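Local coordinates for protein concanavalin B (Canavalia ensiformis, PDB 6CAF) that may act as a carbohydrate-binding seed protein, being a chitinase-like member of glycosyl hydrolase family 18, at residues Val104-Gly109 and Glu128-Tyr133. Sequence-based numbering, arbitrary orientation.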
ATOM      1  N   VAL A 104      -2.823   5.800  -8.354  1.00 11.92           N
ATOM      2  CA  VAL A 104      -1.980   4.666  -8.651  1.00 11.39           C
ATOM      3  C   VAL A 104      -0.622   4.933  -8.006  1.00 11.23           C
ATOM      4  O   VAL A 104       0.047   5.930  -8.303  1.00 12.21           O
ATOM      5  CB  VAL A 104      -1.838   4.476 -10.161  1.00 13.36           C
ATOM      6  CG1 VAL A 104      -0.950   3.298 -10.492  1.00 14.65           C
ATOM      7  CG2 VAL A 104      -3.199   4.331 -10.830  1.00 15.23           C
ATOM      8  N   PHE A 105      -0.244   4.045  -7.102  1.00 10.87           N
ATOM      9  CA  PHE A 105       1.016   4.152  -6.398  1.00 10.65           C
ATOM     10  C   PHE A 105       1.973   3.085  -6.921  1.00 10.93           C
ATOM     11  O   PHE A 105       1.527   2.035  -7.391  1.00 12.84           O
ATOM     12  CB  PHE A 105       0.821   3.865  -4.908  1.00 11.66           C
ATOM     13  CG  PHE A 105       0.229   4.959  -4.066  1.00 11.77           C
ATOM     14  CD1 PHE A 105      -0.888   5.626  -4.375  1.00 15.81           C
ATOM     15  CD2 PHE A 105       0.826   5.268  -2.876  1.00 15.09           C
ATOM     16  CE1 PHE A 105      -1.425   6.573  -3.532  1.00 16.18           C
ATOM     17  CE2 PHE A 105       0.303   6.215  -2.026  1.00 17.60           C
ATOM     18  CZ  PHE A 105      -0.864   6.844  -2.343  1.00 14.38           C
ATOM     19  N   LEU A 106       3.281   3.336  -6.782  1.00 10.28           N
ATOM     20  CA  LEU A 106       4.263   2.272  -6.875  1.00 10.43           C
ATOM     21  C   LEU A 106       4.599   1.769  -5.486  1.00  9.74           C
ATOM     22  O   LEU A 106       4.962   2.565  -4.619  1.00 11.20           O
ATOM     23  CB  LEU A 106       5.550   2.757  -7.561  1.00 10.62           C
ATOM     24  CG  LEU A 106       6.620   1.696  -7.734  1.00 11.34           C
ATOM     25  CD1 LEU A 106       6.208   0.604  -8.691  1.00 12.89           C
ATOM     26  CD2 LEU A 106       7.919   2.349  -8.166  1.00 13.19           C
ATOM     27  N   ALA A 107       4.472   0.464  -5.283  1.00  9.94           N
ATOM     28  CA  ALA A 107       4.854  -0.138  -4.007  1.00 10.13           C
ATOM     29  C   ALA A 107       6.282  -0.669  -4.062  1.00 10.54           C
ATOM     30  O   ALA A 107       6.648  -1.452  -4.950  1.00 12.12           O
ATOM     31  CB  ALA A 107       3.906  -1.255  -3.639  1.00 11.34           C
ATOM     32  N   LEU A 108       7.076  -0.241  -3.083  1.00  9.65           N
ATOM     33  CA  LEU A 108       8.398  -0.754  -2.859  1.00 10.29           C
ATOM     34  C   LEU A 108       8.342  -1.936  -1.927  1.00 10.25           C
ATOM     35  O   LEU A 108       7.614  -1.910  -0.934  1.00 11.86           O
ATOM     36  CB  LEU A 108       9.271   0.319  -2.175  1.00 11.34           C
ATOM     37  CG  LEU A 108       9.267   1.717  -2.768  1.00 11.74           C
ATOM     38  CD1 LEU A 108      10.167   2.629  -1.966  1.00 12.84           C
ATOM     39  CD2 LEU A 108       9.705   1.676  -4.215  1.00 13.83           C
ATOM     40  N   GLY A 109       9.180  -2.935  -2.207  1.00 10.97           N
ATOM     41  CA  GLY A 109       9.420  -3.996  -1.240  1.00 12.02           C
ATOM     42  C   GLY A 109       8.550  -5.210  -1.504  1.00 11.79           C
ATOM     43  O   GLY A 109       8.635  -5.820  -2.563  1.00 13.89           O
ATOM     44  N   GLU A 128      15.549  10.244  -6.018  1.00 10.70           N
ATOM     45  CA  GLU A 128      15.627  10.942  -7.288  1.00 10.82           C
ATOM     46  C   GLU A 128      15.186  10.055  -8.438  1.00 11.11           C
ATOM     47  O   GLU A 128      14.460  10.492  -9.332  1.00 11.80           O
ATOM     48  CB  GLU A 128      17.045  11.472  -7.532  1.00 12.08           C
ATOM     49  CG  GLU A 128      17.385  12.687  -6.661  1.00 13.76           C
ATOM     50  CD  GLU A 128      16.668  13.949  -7.085  1.00 15.72           C
ATOM     51  OE1 GLU A 128      16.586  14.199  -8.333  1.00 19.01           O
ATOM     52  OE2 GLU A 128      16.247  14.755  -6.234  1.00 15.64           O
ATOM     53  N   TYR A 129      15.648   8.817  -8.419  1.00 11.09           N
ATOM     54  CA  TYR A 129      15.216   7.853  -9.435  1.00 10.70           C
ATOM     55  C   TYR A 129      13.693   7.706  -9.457  1.00 10.90           C
ATOM     56  O   TYR A 129      13.053   7.750 -10.540  1.00 11.41           O
ATOM     57  CB  TYR A 129      15.903   6.511  -9.200  1.00 11.87           C
ATOM     58  CG  TYR A 129      15.271   5.330  -9.933  1.00 15.41           C
ATOM     59  CD1 TYR A 129      15.566   5.007 -11.203  1.00 24.47           C
ATOM     60  CD2 TYR A 129      14.332   4.552  -9.263  1.00 18.21           C
ATOM     61  CE1 TYR A 129      14.946   3.882 -11.825  1.00 26.80           C
ATOM     62  CE2 TYR A 129      13.714   3.489  -9.817  1.00 24.41           C
ATOM     63  CZ  TYR A 129      14.007   3.123 -11.080  1.00 24.47           C
ATOM     64  OH  TYR A 129      13.246   1.992 -11.478  1.00 25.03           O
ATOM     65  N   LEU A 130      13.111   7.544  -8.270  1.00 10.30           N
ATOM     66  CA  LEU A 130      11.669   7.418  -8.212  1.00 10.22           C
ATOM     67  C   LEU A 130      10.977   8.656  -8.770  1.00 10.66           C
ATOM     68  O   LEU A 130       9.981   8.570  -9.511  1.00 11.68           O
ATOM     69  CB  LEU A 130      11.208   7.100  -6.803  1.00 10.87           C
ATOM     70  CG  LEU A 130      11.687   5.747  -6.266  1.00 11.00           C
ATOM     71  CD1 LEU A 130      11.436   5.648  -4.788  1.00 11.72           C
ATOM     72  CD2 LEU A 130      11.001   4.609  -6.983  1.00 12.81           C
ATOM     73  N   HIS A 131      11.510   9.824  -8.428  1.00 10.71           N
ATOM     74  CA  HIS A 131      10.901  11.027  -8.904  1.00 11.07           C
ATOM     75  C   HIS A 131      11.024  11.191 -10.435  1.00 11.02           C
ATOM     76  O   HIS A 131      10.031  11.467 -11.119  1.00 12.17           O
ATOM     77  CB  HIS A 131      11.488  12.237  -8.182  1.00 13.05           C
ATOM     78  CG  HIS A 131      10.809  13.493  -8.558  1.00 13.62           C
ATOM     79  ND1 HIS A 131      11.384  14.434  -9.370  1.00 18.44           N
ATOM     80  CD2 HIS A 131       9.571  13.942  -8.273  1.00 14.19           C
ATOM     81  CE1 HIS A 131      10.550  15.436  -9.547  1.00 21.32           C
ATOM     82  NE2 HIS A 131       9.434  15.155  -8.900  1.00 16.97           N
ATOM     83  N   THR A 132      12.245  11.020 -10.939  1.00 11.10           N
ATOM     84  CA  THR A 132      12.519  11.203 -12.332  1.00 11.62           C
ATOM     85  C   THR A 132      11.736  10.242 -13.201  1.00 11.86           C
ATOM     86  O   THR A 132      11.214  10.618 -14.258  1.00 13.41           O
ATOM     87  CB  THR A 132      14.032  11.072 -12.599  1.00 12.99           C
ATOM     88  OG1 THR A 132      14.711  12.076 -11.857  1.00 15.38           O
ATOM     89  CG2 THR A 132      14.342  11.118 -14.060  1.00 15.01           C
ATOM     90  N   TYR A 133      11.673   8.988 -12.753  1.00 11.44           N
ATOM     91  CA  TYR A 133      11.170   7.920 -13.597  1.00 12.00           C
ATOM     92  C   TYR A 133       9.745   7.489 -13.291  1.00 12.50           C
ATOM     93  O   TYR A 133       9.147   6.817 -14.140  1.00 13.52           O
ATOM     94  CB  TYR A 133      12.126   6.731 -13.602  1.00 12.33           C
ATOM     95  CG  TYR A 133      13.421   7.044 -14.261  1.00 12.69           C
ATOM     96  CD1 TYR A 133      13.540   7.041 -15.648  1.00 15.16           C
ATOM     97  CD2 TYR A 133      14.537   7.381 -13.531  1.00 14.00           C
ATOM     98  CE1 TYR A 133      14.730   7.365 -16.276  1.00 15.76           C
ATOM     99  CE2 TYR A 133      15.733   7.719 -14.160  1.00 15.39           C
ATOM    100  CZ  TYR A 133      15.844   7.681 -15.528  1.00 15.64           C
ATOM    101  OH  TYR A 133      17.043   8.024 -16.139  1.00 19.27           O
TER
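The carbonyl oxygen of Glu128, two residues before the Leu130 that meets Leu106 and Leu108, is gripped twice by Thr132. The backbone N of Thr132 gives the helical bond, 2.8 Å to Glu128 O. OG1 of Thr132 adds a second bond to Glu128 O at 3.0 Å, from above the carbonyl plane; the C=O···OG1 angle is 139°. The threonine hydroxyl is thereby folded back onto its own helix, on a side that takes no part in the strand contact.

Toward the strand the chemistry is purely apolar. Both branches of Leu130 face the strand; its CD2 comes closest, 4.0 Å from CD2 of Leu106 and 4.2 Å from CD2 of Leu108, while its CD1 lies beside the methyls of Leu108. Leu130 thus bridges two strand residues that point to the same side. With CG of Leu106 swung opposite its backbone N (chi1 -178°), that side chain extends to the helix and crosses Leu130 at about a right angle, methyl against methyl. Ile151 of the adjacent parallel strand also touches both strand leucines, and Leu167 of helix 164-178 packs on Leu108.

Here a strand of the GH18 TIM barrel meets the helix that follows it, within the beta-alpha-beta crossover leading to strand 150-154. No hydrogen bond joins the two segments, and the interface buries just 101 Å², so their direct attachment rests on van der Waals and hydrophobic contact among three buried leucines.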